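Local structure of type 4 fimbrial biogenesis protein PilY1 (Pseudomonas aeruginosa, 3HX6) at residues 106-111 / 167-172; 133-138 / 449-454; 154-159 / 196-201; 223-228 / 280-285. The protein primes type IV pilus assembly, supports calcium-dependent twitching motility and adhesion to host cells, and is represented here by its C-terminal, beta-propeller-containing domain. The protein carries 3 engineered substitutions. All coordinates share one frame; numbering follows the deposited sequence.

Contact 1: 106-111 / 167-172; sequences ETFAFI and FALDVT
D170 OD1, on the residue that follows the F110 partner L169, is gripped by two donors from T172. The backbone N of T172 reaches it at 3.1 Å with an N-H...O angle of 160°, closing an Asx turn, and T172 OG1 gives a second bond of 2.7 Å to the same oxygen. T172 OG1 is in turn held by T153 N of strand 150-158, which ties the turn to the neighbouring strand.

Ahead of this polar turn the contact is wholly apolar. F110 carries most of it: with CG anti to the backbone N (chi1 -179°), its ring extends from strand 108-110 toward strand 167-170. CE1 of F110 sits 3.6 Å above the plane of the F167 ring, over its centre. The two ring planes are inclined by 39° and their centroids lie 4.7 Å apart, so the pair is oblique. L169 adds a CH-pi contact, its CD2 methyl resting over one face of F110 at 4.0 Å from the ring centroid. The other methyl, L169 CD1, approaches F108 CE1 at 4.2 Å.

Strand 108-110 is the last of the four-stranded sheet 54-110, and strand 165-170 is the third of the next sheet, 141-184. The contact is thus face-to-face packing of two successive propeller blades; L97 and L179 also pack into this layer. A polar link lies beside it, from T172 O to R84 NH1, but F108, F110, F167 and L169 meet through rings and methyls alone, by dispersion and shape.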
loop_
_atom_site.group_PDB
_atom_site.type_symbol
_atom_site.label_atom_id
_atom_site.label_comp_id
_atom_site.label_asym_id
_atom_site.label_seq_id
_atom_site.Cartn_x
_atom_site.Cartn_y
_atom_site.Cartn_z
ATOM N N GLU A 106 -5.989 25.905 -9.496
ATOM C CA GLU A 106 -4.925 26.259 -10.430
ATOM C C GLU A 106 -3.743 26.808 -9.639
ATOM O O GLU A 106 -3.820 27.893 -9.062
ATOM C CB GLU A 106 -5.413 27.315 -11.427
ATOM C CG GLU A 106 -4.405 27.652 -12.515
ATOM C CD GLU A 106 -4.186 26.503 -13.485
ATOM O OE1 GLU A 106 -3.883 25.381 -13.025
ATOM O OE2 GLU A 106 -4.316 26.724 -14.708
ATOM N N THR A 107 -2.651 26.053 -9.614
ATOM C CA THR A 107 -1.463 26.454 -8.873
ATOM C C THR A 107 -0.361 27.024 -9.755
ATOM O O THR A 107 0.217 28.068 -9.453
ATOM C CB THR A 107 -0.865 25.261 -8.103
ATOM O OG1 THR A 107 -1.874 24.669 -7.275
ATOM C CG2 THR A 107 0.301 25.721 -7.238
ATOM N N PHE A 108 -0.072 26.331 -10.848
ATOM C CA PHE A 108 0.988 26.757 -11.745
ATOM C C PHE A 108 0.615 26.552 -13.205
ATOM O O PHE A 108 -0.294 25.785 -13.529
ATOM C CB PHE A 108 2.269 25.984 -11.394
ATOM C CG PHE A 108 3.430 26.259 -12.308
ATOM C CD1 PHE A 108 3.650 25.469 -13.432
ATOM C CD2 PHE A 108 4.314 27.300 -12.034
ATOM C CE1 PHE A 108 4.737 25.708 -14.273
ATOM C CE2 PHE A 108 5.404 27.550 -12.865
ATOM C CZ PHE A 108 5.617 26.752 -13.987
ATOM N N ALA A 109 1.316 27.259 -14.079
ATOM C CA ALA A 109 1.086 27.158 -15.509
ATOM C C ALA A 109 2.390 27.484 -16.217
ATOM O O ALA A 109 3.024 28.504 -15.934
ATOM C CB ALA A 109 -0.003 28.128 -15.938
ATOM N N PHE A 110 2.805 26.608 -17.123
ATOM C CA PHE A 110 4.034 26.846 -17.858
ATOM C C PHE A 110 3.731 27.083 -19.330
ATOM O O PHE A 110 2.827 26.469 -19.896
ATOM C CB PHE A 110 5.000 25.665 -17.698
ATOM C CG PHE A 110 6.298 25.853 -18.419
ATOM C CD1 PHE A 110 6.551 25.184 -19.611
ATOM C CD2 PHE A 110 7.253 26.738 -17.932
ATOM C CE1 PHE A 110 7.737 25.394 -20.309
ATOM C CE2 PHE A 110 8.439 26.956 -18.620
ATOM C CZ PHE A 110 8.683 26.283 -19.812
ATOM N N ILE A 111 4.485 27.985 -19.945
ATOM C CA ILE A 111 4.286 28.296 -21.349
ATOM C C ILE A 111 5.613 28.335 -22.088
ATOM O O ILE A 111 6.407 29.257 -21.916
ATOM C CB ILE A 111 3.559 29.650 -21.523
ATOM C CG1 ILE A 111 2.145 29.547 -20.938
ATOM C CG2 ILE A 111 3.505 30.033 -23.001
ATOM C CD1 ILE A 111 1.382 30.851 -20.929
ATOM N N PHE A 167 11.343 20.190 -22.696
ATOM C CA PHE A 167 11.682 21.070 -21.596
ATOM C C PHE A 167 11.630 20.297 -20.287
ATOM O O PHE A 167 10.961 19.263 -20.181
ATOM C CB PHE A 167 10.775 22.313 -21.540
ATOM C CG PHE A 167 9.326 22.016 -21.289
ATOM C CD1 PHE A 167 8.427 21.916 -22.348
ATOM C CD2 PHE A 167 8.852 21.863 -19.987
ATOM C CE1 PHE A 167 7.068 21.671 -22.112
ATOM C CE2 PHE A 167 7.503 21.619 -19.741
ATOM C CZ PHE A 167 6.607 21.523 -20.805
ATOM N N ALA A 168 12.372 20.791 -19.303
ATOM C CA ALA A 168 12.425 20.162 -17.998
ATOM C C ALA A 168 12.234 21.239 -16.946
ATOM O O ALA A 168 12.783 22.332 -17.063
ATOM C CB ALA A 168 13.774 19.464 -17.803
ATOM N N LEU A 169 11.434 20.942 -15.933
ATOM C CA LEU A 169 11.209 21.896 -14.863
ATOM C C LEU A 169 11.640 21.240 -13.562
ATOM O O LEU A 169 11.562 20.015 -13.424
ATOM C CB LEU A 169 9.722 22.269 -14.768
ATOM C CG LEU A 169 9.033 22.782 -16.040
ATOM C CD1 LEU A 169 7.545 22.998 -15.766
ATOM C CD2 LEU A 169 9.690 24.065 -16.501
ATOM N N ASP A 170 12.128 22.051 -12.627
ATOM C CA ASP A 170 12.515 21.548 -11.318
ATOM C C ASP A 170 11.240 21.762 -10.523
ATOM O O ASP A 170 10.869 22.896 -10.229
ATOM C CB ASP A 170 13.644 22.376 -10.703
ATOM C CG ASP A 170 14.100 21.825 -9.362
ATOM O OD1 ASP A 170 13.233 21.410 -8.561
ATOM O OD2 ASP A 170 15.320 21.810 -9.105
ATOM N N VAL A 171 10.569 20.672 -10.185
ATOM C CA VAL A 171 9.309 20.752 -9.470
ATOM C C VAL A 171 9.400 20.286 -8.009
ATOM O O VAL A 171 8.396 19.965 -7.371
ATOM C CB VAL A 171 8.244 19.947 -10.268
ATOM C CG1 VAL A 171 7.970 18.598 -9.617
ATOM C CG2 VAL A 171 6.999 20.776 -10.435
ATOM N N THR A 172 10.617 20.272 -7.478
ATOM C CA THR A 172 10.854 19.854 -6.100
ATOM C C THR A 172 10.030 20.696 -5.125
ATOM O O THR A 172 9.451 20.175 -4.174
ATOM C CB THR A 172 12.339 19.999 -5.733
ATOM O OG1 THR A 172 13.140 19.388 -6.751
ATOM C CG2 THR A 172 12.623 19.336 -4.391
#

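Contact 2: 133-138 / 449-454; sequences QFYVDG and LIEDMI
With CG anti to its backbone N (chi1 167°), Y135 swings its ring off helix 130-137 toward I450, whose CG1 is tucked between the backbone N and the carbonyl carbon (chi1 78°), which turns it toward the CD2 corner of the ring. The two meet at 4.1 Å, Y135 CD2 to I450 CG1, in an oblique approach. E451 reaches the same ring carbon from another direction: its chain, bent at CB-CG, brings OE2 to the ring edge, near the ring plane, 4.1 Å from Y135 CD2. The carboxylate stands almost upright against the ring, the two planes being 88° apart. At this distance any electrostatic gain from the C-H rim is probably slight.

The pairing joins the C-terminal turn of a short helix, lying in the chain between the first two propeller blades, to the loop that leads into strand 454-456 of the large mixed sheet. The helix ends at D137, and G138, with positive phi, follows it, its N still bonding F134 O at 3.2 Å. I450 also packs on I465 and Y352, and Y135 on T329; both residues are buried. At E451 the second carboxylate oxygen, OE1, is paired at long range, and weakly, with K197 NZ.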
loop_
_atom_site.group_PDB
_atom_site.type_symbol
_atom_site.label_atom_id
_atom_site.label_comp_id
_atom_site.label_asym_id
_atom_site.label_seq_id
_atom_site.Cartn_x
_atom_site.Cartn_y
_atom_site.Cartn_z
ATOM N N GLN A 133 -7.341 13.421 -28.817
ATOM C CA GLN A 133 -6.829 14.664 -28.255
ATOM C C GLN A 133 -6.176 14.368 -26.913
ATOM O O GLN A 133 -5.166 14.976 -26.547
ATOM C CB GLN A 133 -7.958 15.681 -28.069
ATOM C CG GLN A 133 -7.466 17.075 -27.706
ATOM C CD GLN A 133 -6.511 17.640 -28.745
ATOM O OE1 GLN A 133 -6.841 17.717 -29.930
ATOM N NE2 GLN A 133 -5.321 18.038 -28.305
ATOM N N PHE A 134 -6.758 13.429 -26.178
ATOM C CA PHE A 134 -6.215 13.061 -24.883
ATOM C C PHE A 134 -4.784 12.560 -25.068
ATOM O O PHE A 134 -3.889 12.924 -24.303
ATOM C CB PHE A 134 -7.083 11.986 -24.232
ATOM C CG PHE A 134 -6.626 11.591 -22.859
ATOM C CD1 PHE A 134 -5.639 10.630 -22.688
ATOM C CD2 PHE A 134 -7.170 12.197 -21.731
ATOM C CE1 PHE A 134 -5.199 10.277 -21.413
ATOM C CE2 PHE A 134 -6.734 11.850 -20.453
ATOM C CZ PHE A 134 -5.747 10.888 -20.296
ATOM N N TYR A 135 -4.566 11.737 -26.090
ATOM C CA TYR A 135 -3.227 11.223 -26.359
ATOM C C TYR A 135 -2.298 12.351 -26.789
ATOM O O TYR A 135 -1.189 12.477 -26.269
ATOM C CB TYR A 135 -3.251 10.148 -27.451
ATOM C CG TYR A 135 -1.871 9.813 -27.986
ATOM C CD1 TYR A 135 -1.458 10.265 -29.240
ATOM C CD2 TYR A 135 -0.954 9.091 -27.213
ATOM C CE1 TYR A 135 -0.167 10.012 -29.713
ATOM C CE2 TYR A 135 0.343 8.834 -27.677
ATOM C CZ TYR A 135 0.725 9.301 -28.928
ATOM O OH TYR A 135 2.000 9.075 -29.390
ATOM N N VAL A 136 -2.757 13.170 -27.734
ATOM C CA VAL A 136 -1.954 14.276 -28.235
ATOM C C VAL A 136 -1.513 15.246 -27.141
ATOM O O VAL A 136 -0.358 15.655 -27.117
ATOM C CB VAL A 136 -2.699 15.069 -29.329
ATOM C CG1 VAL A 136 -1.860 16.265 -29.762
ATOM C CG2 VAL A 136 -2.976 14.172 -30.522
ATOM N N ASP A 137 -2.425 15.625 -26.249
ATOM C CA ASP A 137 -2.068 16.541 -25.165
ATOM C C ASP A 137 -1.031 15.858 -24.281
ATOM O O ASP A 137 -0.159 16.505 -23.705
ATOM C CB ASP A 137 -3.298 16.911 -24.330
ATOM C CG ASP A 137 -4.294 17.758 -25.103
ATOM O OD1 ASP A 137 -3.855 18.511 -25.996
ATOM O OD2 ASP A 137 -5.509 17.681 -24.810
ATOM N N GLY A 138 -1.146 14.538 -24.185
ATOM C CA GLY A 138 -0.214 13.755 -23.401
ATOM C C GLY A 138 -0.142 14.069 -21.922
ATOM O O GLY A 138 -1.050 14.656 -21.336
ATOM N N LEU A 449 -1.628 -0.585 -29.661
ATOM C CA LEU A 449 -0.980 -0.253 -28.402
ATOM C C LEU A 449 -0.247 1.082 -28.502
ATOM O O LEU A 449 0.644 1.228 -29.341
ATOM C CB LEU A 449 0.047 -1.322 -28.027
ATOM C CG LEU A 449 0.707 -1.084 -26.666
ATOM C CD1 LEU A 449 -0.259 -1.538 -25.594
ATOM C CD2 LEU A 449 2.025 -1.839 -26.540
ATOM N N ILE A 450 -0.615 2.061 -27.682
ATOM C CA ILE A 450 0.134 3.312 -27.706
ATOM C C ILE A 450 0.607 3.698 -26.300
ATOM O O ILE A 450 1.520 4.501 -26.155
ATOM C CB ILE A 450 -0.658 4.504 -28.348
ATOM C CG1 ILE A 450 -1.683 5.071 -27.372
ATOM C CG2 ILE A 450 -1.303 4.060 -29.660
ATOM C CD1 ILE A 450 -2.898 4.232 -27.191
ATOM N N GLU A 451 0.001 3.103 -25.275
ATOM C CA GLU A 451 0.358 3.381 -23.875
ATOM C C GLU A 451 1.358 2.362 -23.334
ATOM O O GLU A 451 1.338 1.192 -23.726
ATOM C CB GLU A 451 -0.891 3.344 -22.987
ATOM C CG GLU A 451 -1.935 4.401 -23.315
ATOM C CD GLU A 451 -1.450 5.800 -23.007
ATOM O OE1 GLU A 451 -1.079 6.046 -21.839
ATOM O OE2 GLU A 451 -1.437 6.650 -23.923
ATOM N N ASP A 452 2.225 2.805 -22.425
ATOM C CA ASP A 452 3.213 1.911 -21.838
ATOM C C ASP A 452 2.536 0.788 -21.058
ATOM O O ASP A 452 1.399 0.922 -20.603
ATOM C CB ASP A 452 4.162 2.683 -20.922
ATOM C CG ASP A 452 5.084 3.609 -21.692
ATOM O OD1 ASP A 452 4.948 3.709 -22.937
ATOM O OD2 ASP A 452 5.953 4.239 -21.050
ATOM N N MET A 453 3.255 -0.317 -20.909
ATOM C CA MET A 453 2.739 -1.481 -20.220
ATOM C C MET A 453 3.389 -1.656 -18.858
ATOM O O MET A 453 4.365 -0.982 -18.530
ATOM C CB MET A 453 2.987 -2.724 -21.067
ATOM C CG MET A 453 2.546 -2.574 -22.514
ATOM S SD MET A 453 2.876 -4.079 -23.450
ATOM C CE MET A 453 4.499 -3.721 -24.112
ATOM N N ILE A 454 2.847 -2.580 -18.074
ATOM C CA ILE A 454 3.362 -2.849 -16.738
ATOM C C ILE A 454 3.611 -4.335 -16.544
ATOM O O ILE A 454 2.679 -5.140 -16.584
ATOM C CB ILE A 454 2.363 -2.387 -15.656
ATOM C CG1 ILE A 454 2.046 -0.902 -15.850
ATOM C CG2 ILE A 454 2.942 -2.643 -14.263
ATOM C CD1 ILE A 454 0.751 -0.456 -15.156
#

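Contact 3: 154-159 / 196-201; sequences VLIGSL and PKPTVA
I156 is the centre of this contact, using its two branches on two partners. Its CG2 methyl meets P198 CG at 3.5 Å, the two side chains running antiparallel alongside one another. The longer branch goes the other way along the strand: CG1 lies beside the backbone N, anti to the carbonyl carbon (chi1 -65°), and carries CD1 to V200 CG2, also 3.5 Å away. That same V200 methyl is approached by V154 CG1 at 4.3 Å; packing is tight at I156 and looser at V154.

V154 and I156, two residues apart, point to the same side of strand 150-158; P198, just before strand 199-202, and V200 point back at them. The four interlock in a staggered row, P198, I156, V200, V154. In the next shell V210 covers both I156 and P198, while V200 also packs on A143 and A145. Polar bonds flank the layer: S158 OG with S194 O and R160 N, K197 N with S253 OG.

Strand 150-158 is second in the blade 141-184, and strand 199-202 opens the following blade, 199-241. The contact forms part of their interface, to which strands 141-147 and 208-213 also contribute.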
loop_
_atom_site.group_PDB
_atom_site.type_symbol
_atom_site.label_atom_id
_atom_site.label_comp_id
_atom_site.label_asym_id
_atom_site.label_seq_id
_atom_site.Cartn_x
_atom_site.Cartn_y
_atom_site.Cartn_z
ATOM N N VAL A 154 11.948 16.354 -10.783
ATOM C CA VAL A 154 11.875 17.055 -12.051
ATOM C C VAL A 154 10.641 16.657 -12.844
ATOM O O VAL A 154 10.022 15.631 -12.579
ATOM C CB VAL A 154 13.140 16.775 -12.902
ATOM C CG1 VAL A 154 13.151 15.315 -13.365
ATOM C CG2 VAL A 154 13.186 17.707 -14.095
ATOM N N LEU A 155 10.291 17.497 -13.809
ATOM C CA LEU A 155 9.157 17.254 -14.682
ATOM C C LEU A 155 9.656 17.502 -16.097
ATOM O O LEU A 155 10.205 18.558 -16.391
ATOM C CB LEU A 155 7.994 18.203 -14.345
ATOM C CG LEU A 155 6.741 18.101 -15.224
ATOM C CD1 LEU A 155 5.540 18.683 -14.495
ATOM C CD2 LEU A 155 6.976 18.821 -16.541
ATOM N N ILE A 156 9.495 16.509 -16.962
ATOM C CA ILE A 156 9.924 16.642 -18.338
ATOM C C ILE A 156 8.683 16.712 -19.226
ATOM O O ILE A 156 7.824 15.835 -19.182
ATOM C CB ILE A 156 10.834 15.457 -18.767
ATOM C CG1 ILE A 156 12.140 15.476 -17.959
ATOM C CG2 ILE A 156 11.206 15.585 -20.237
ATOM C CD1 ILE A 156 11.991 15.132 -16.517
ATOM N N GLY A 157 8.583 17.779 -20.007
ATOM C CA GLY A 157 7.439 17.942 -20.887
ATOM C C GLY A 157 7.880 18.162 -22.316
ATOM O O GLY A 157 9.073 18.189 -22.596
ATOM N N SER A 158 6.928 18.303 -23.232
ATOM C CA SER A 158 7.282 18.537 -24.629
ATOM C C SER A 158 6.206 19.392 -25.279
ATOM O O SER A 158 5.119 19.546 -24.726
ATOM C CB SER A 158 7.416 17.215 -25.387
ATOM O OG SER A 158 6.155 16.746 -25.825
ATOM N N LEU A 159 6.520 19.942 -26.448
ATOM C CA LEU A 159 5.584 20.787 -27.180
ATOM C C LEU A 159 4.482 19.964 -27.843
ATOM O O LEU A 159 3.571 20.516 -28.465
ATOM C CB LEU A 159 6.331 21.600 -28.240
ATOM C CG LEU A 159 7.534 22.402 -27.734
ATOM C CD1 LEU A 159 8.051 23.314 -28.840
ATOM C CD2 LEU A 159 7.124 23.228 -26.520
ATOM N N PRO A 196 7.149 10.749 -27.696
ATOM C CA PRO A 196 7.725 9.706 -26.844
ATOM C C PRO A 196 7.791 10.125 -25.383
ATOM O O PRO A 196 8.017 11.289 -25.078
ATOM C CB PRO A 196 9.121 9.508 -27.434
ATOM C CG PRO A 196 8.923 9.824 -28.881
ATOM C CD PRO A 196 8.063 11.066 -28.808
ATOM N N LYS A 197 7.582 9.169 -24.489
ATOM C CA LYS A 197 7.657 9.433 -23.062
ATOM C C LYS A 197 9.104 9.220 -22.637
ATOM O O LYS A 197 9.659 8.132 -22.793
ATOM C CB LYS A 197 6.757 8.477 -22.283
ATOM C CG LYS A 197 5.273 8.703 -22.502
ATOM C CD LYS A 197 4.449 7.916 -21.491
ATOM C CE LYS A 197 2.969 8.225 -21.638
ATOM N NZ LYS A 197 2.190 7.787 -20.441
ATOM N N PRO A 198 9.738 10.260 -22.095
ATOM C CA PRO A 198 11.128 10.100 -21.678
ATOM C C PRO A 198 11.265 9.354 -20.363
ATOM O O PRO A 198 10.309 9.246 -19.585
ATOM C CB PRO A 198 11.615 11.541 -21.571
ATOM C CG PRO A 198 10.395 12.250 -21.072
ATOM C CD PRO A 198 9.282 11.649 -21.910
ATOM N N THR A 199 12.457 8.823 -20.131
ATOM C CA THR A 199 12.767 8.140 -18.886
ATOM C C THR A 199 13.871 8.981 -18.262
ATOM O O THR A 199 14.739 9.500 -18.965
ATOM C CB THR A 199 13.295 6.699 -19.109
ATOM O OG1 THR A 199 12.205 5.829 -19.445
ATOM C CG2 THR A 199 13.972 6.170 -17.841
ATOM N N VAL A 200 13.814 9.140 -16.950
ATOM C CA VAL A 200 14.826 9.897 -16.235
ATOM C C VAL A 200 15.621 8.855 -15.479
ATOM O O VAL A 200 15.067 8.114 -14.672
ATOM C CB VAL A 200 14.196 10.880 -15.250
ATOM C CG1 VAL A 200 15.291 11.578 -14.447
ATOM C CG2 VAL A 200 13.359 11.899 -16.015
ATOM N N ALA A 201 16.920 8.784 -15.737
ATOM C CA ALA A 201 17.711 7.763 -15.071
ATOM C C ALA A 201 19.172 8.104 -14.899
ATOM O O ALA A 201 19.693 9.033 -15.509
ATOM C CB ALA A 201 17.576 6.443 -15.830
#

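Contact 4: 223-228 / 280-285; sequences AALLII and FDLIAG
Strand 223-229 faces the end of strand 276-281 and the loop beyond it across the interface between two sheets, with CA of L225 8.3 Å from CA of F280 and CA of I227 10.1 Å from CA of L282. L225 packs against the F280 ring. Its CB stands over one ring face in a CH-pi contact, 3.9 Å from the centroid and 16° off the normal. Placing CG anti to the backbone N (chi1 -176°) carries the rest of the chain along the ring, so that L225 CD2 reaches F280 CG at 3.8 Å.

One methyl of L282, CD2, takes up the neighbouring place: it lies 3.9 Å from I227 CD1 and, more loosely, 4.4 Å from L225 CD2. L251 and A268 add to the same layer, L251 touching both L225 and F280.

The segments belong to consecutive propeller blades, 199-241 and 251-317. The side chain of L282 is about 6 Å from that of D266 and about 9 Å from the calcium ion bound by D258, N260, D262, V264 and D266, whose spacing resembles an EF-hand loop. None of the contact residues is a ligand; all four touching side chains are buried and apolar, giving close hydrocarbon packing between two blades.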
loop_
_atom_site.group_PDB
_atom_site.type_symbol
_atom_site.label_atom_id
_atom_site.label_comp_id
_atom_site.label_asym_id
_atom_site.label_seq_id
_atom_site.Cartn_x
_atom_site.Cartn_y
_atom_site.Cartn_z
ATOM N N ALA A 223 15.779 8.335 -36.824
ATOM C CA ALA A 223 15.391 7.835 -35.517
ATOM C C ALA A 223 16.665 7.812 -34.686
ATOM O O ALA A 223 17.699 7.348 -35.158
ATOM C CB ALA A 223 14.812 6.434 -35.638
ATOM N N ALA A 224 16.600 8.321 -33.458
ATOM C CA ALA A 224 17.778 8.337 -32.597
ATOM C C ALA A 224 17.415 8.428 -31.124
ATOM O O ALA A 224 16.415 9.039 -30.760
ATOM C CB ALA A 224 18.682 9.510 -32.970
ATOM N N LEU A 225 18.224 7.802 -30.278
ATOM C CA LEU A 225 17.992 7.869 -28.844
ATOM C C LEU A 225 18.683 9.147 -28.395
ATOM O O LEU A 225 19.845 9.382 -28.728
ATOM C CB LEU A 225 18.622 6.672 -28.116
ATOM C CG LEU A 225 18.326 6.618 -26.609
ATOM C CD1 LEU A 225 16.858 6.237 -26.402
ATOM C CD2 LEU A 225 19.234 5.602 -25.916
ATOM N N LEU A 226 17.968 9.986 -27.664
ATOM C CA LEU A 226 18.556 11.215 -27.179
ATOM C C LEU A 226 18.862 11.034 -25.701
ATOM O O LEU A 226 18.013 10.593 -24.929
ATOM C CB LEU A 226 17.595 12.393 -27.375
ATOM C CG LEU A 226 17.129 12.669 -28.815
ATOM C CD1 LEU A 226 16.245 13.918 -28.847
ATOM C CD2 LEU A 226 18.336 12.857 -29.721
ATOM N N ILE A 227 20.093 11.344 -25.323
ATOM C CA ILE A 227 20.503 11.249 -23.937
ATOM C C ILE A 227 20.846 12.679 -23.564
ATOM O O ILE A 227 21.892 13.211 -23.938
ATOM C CB ILE A 227 21.707 10.311 -23.778
ATOM C CG1 ILE A 227 21.289 8.892 -24.190
ATOM C CG2 ILE A 227 22.195 10.322 -22.333
ATOM C CD1 ILE A 227 22.388 7.850 -24.085
ATOM N N ILE A 228 19.922 13.297 -22.842
ATOM C CA ILE A 228 20.031 14.686 -22.436
ATOM C C ILE A 228 20.446 14.821 -20.977
ATOM O O ILE A 228 19.798 14.268 -20.091
ATOM C CB ILE A 228 18.672 15.378 -22.645
ATOM C CG1 ILE A 228 18.186 15.107 -24.078
ATOM C CG2 ILE A 228 18.789 16.874 -22.369
ATOM C CD1 ILE A 228 16.745 15.495 -24.333
ATOM N N PHE A 280 20.133 -0.358 -27.117
ATOM C CA PHE A 280 21.299 0.501 -27.069
ATOM C C PHE A 280 22.110 0.074 -25.859
ATOM O O PHE A 280 21.548 -0.190 -24.799
ATOM C CB PHE A 280 20.866 1.962 -26.905
ATOM C CG PHE A 280 19.949 2.458 -27.999
ATOM C CD1 PHE A 280 20.457 3.158 -29.086
ATOM C CD2 PHE A 280 18.574 2.218 -27.938
ATOM C CE1 PHE A 280 19.612 3.620 -30.104
ATOM C CE2 PHE A 280 17.716 2.671 -28.948
ATOM C CZ PHE A 280 18.238 3.375 -30.035
ATOM N N ASP A 281 23.424 -0.022 -26.029
ATOM C CA ASP A 281 24.309 -0.389 -24.937
ATOM C C ASP A 281 24.687 0.912 -24.251
ATOM O O ASP A 281 25.282 1.793 -24.876
ATOM C CB ASP A 281 25.583 -1.057 -25.461
ATOM C CG ASP A 281 25.339 -2.455 -26.017
ATOM O OD1 ASP A 281 26.294 -3.039 -26.573
ATOM O OD2 ASP A 281 24.206 -2.970 -25.899
ATOM N N LEU A 282 24.332 1.042 -22.977
ATOM C CA LEU A 282 24.665 2.247 -22.237
ATOM C C LEU A 282 25.767 1.917 -21.239
ATOM O O LEU A 282 25.728 2.342 -20.088
ATOM C CB LEU A 282 23.426 2.811 -21.521
ATOM C CG LEU A 282 22.222 3.132 -22.425
ATOM C CD1 LEU A 282 21.119 3.819 -21.604
ATOM C CD2 LEU A 282 22.661 4.027 -23.594
ATOM N N ILE A 283 26.740 1.135 -21.700
ATOM C CA ILE A 283 27.900 0.739 -20.897
ATOM C C ILE A 283 29.153 0.903 -21.762
ATOM O O ILE A 283 29.056 1.025 -22.984
ATOM C CB ILE A 283 27.811 -0.734 -20.431
ATOM C CG1 ILE A 283 27.586 -1.645 -21.637
ATOM C CG2 ILE A 283 26.699 -0.893 -19.398
ATOM C CD1 ILE A 283 27.640 -3.119 -21.308
ATOM N N ALA A 284 30.321 0.899 -21.130
ATOM C CA ALA A 284 31.582 1.066 -21.847
ATOM C C ALA A 284 31.885 -0.039 -22.858
ATOM O O ALA A 284 31.342 -1.140 -22.776
ATOM C CB ALA A 284 32.726 1.181 -20.852
ATOM N N GLY A 285 32.761 0.273 -23.812
ATOM C CA GLY A 285 33.149 -0.691 -24.829
ATOM C C GLY A 285 33.727 -1.940 -24.193
ATOM O O GLY A 285 33.219 -3.041 -24.402
#

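Overall arrangement
From the N terminus, contact 1 opens at 106-111, and before it closes at 167-172 the chain has begun contact 2 at 133-138 and contact 3 at 154-159. Contact 1 therefore crosses both. Contact 3 closes at 196-201, and contact 4 follows in series with 223-228 and 280-285. Contact 2 closes last, at 449-454, enclosing contacts 3 and 4. Contacts 1, 3 and 4 join successive propeller blades, while contact 2 ties the early helix to the loop entering the large mixed sheet. Contacts 1 and 3 share one sheet, where L169 N probably bonds L155 O at 2.7 Å; in sheet 199-241 contact 3 ends on the first strand and contact 4 starts on the third.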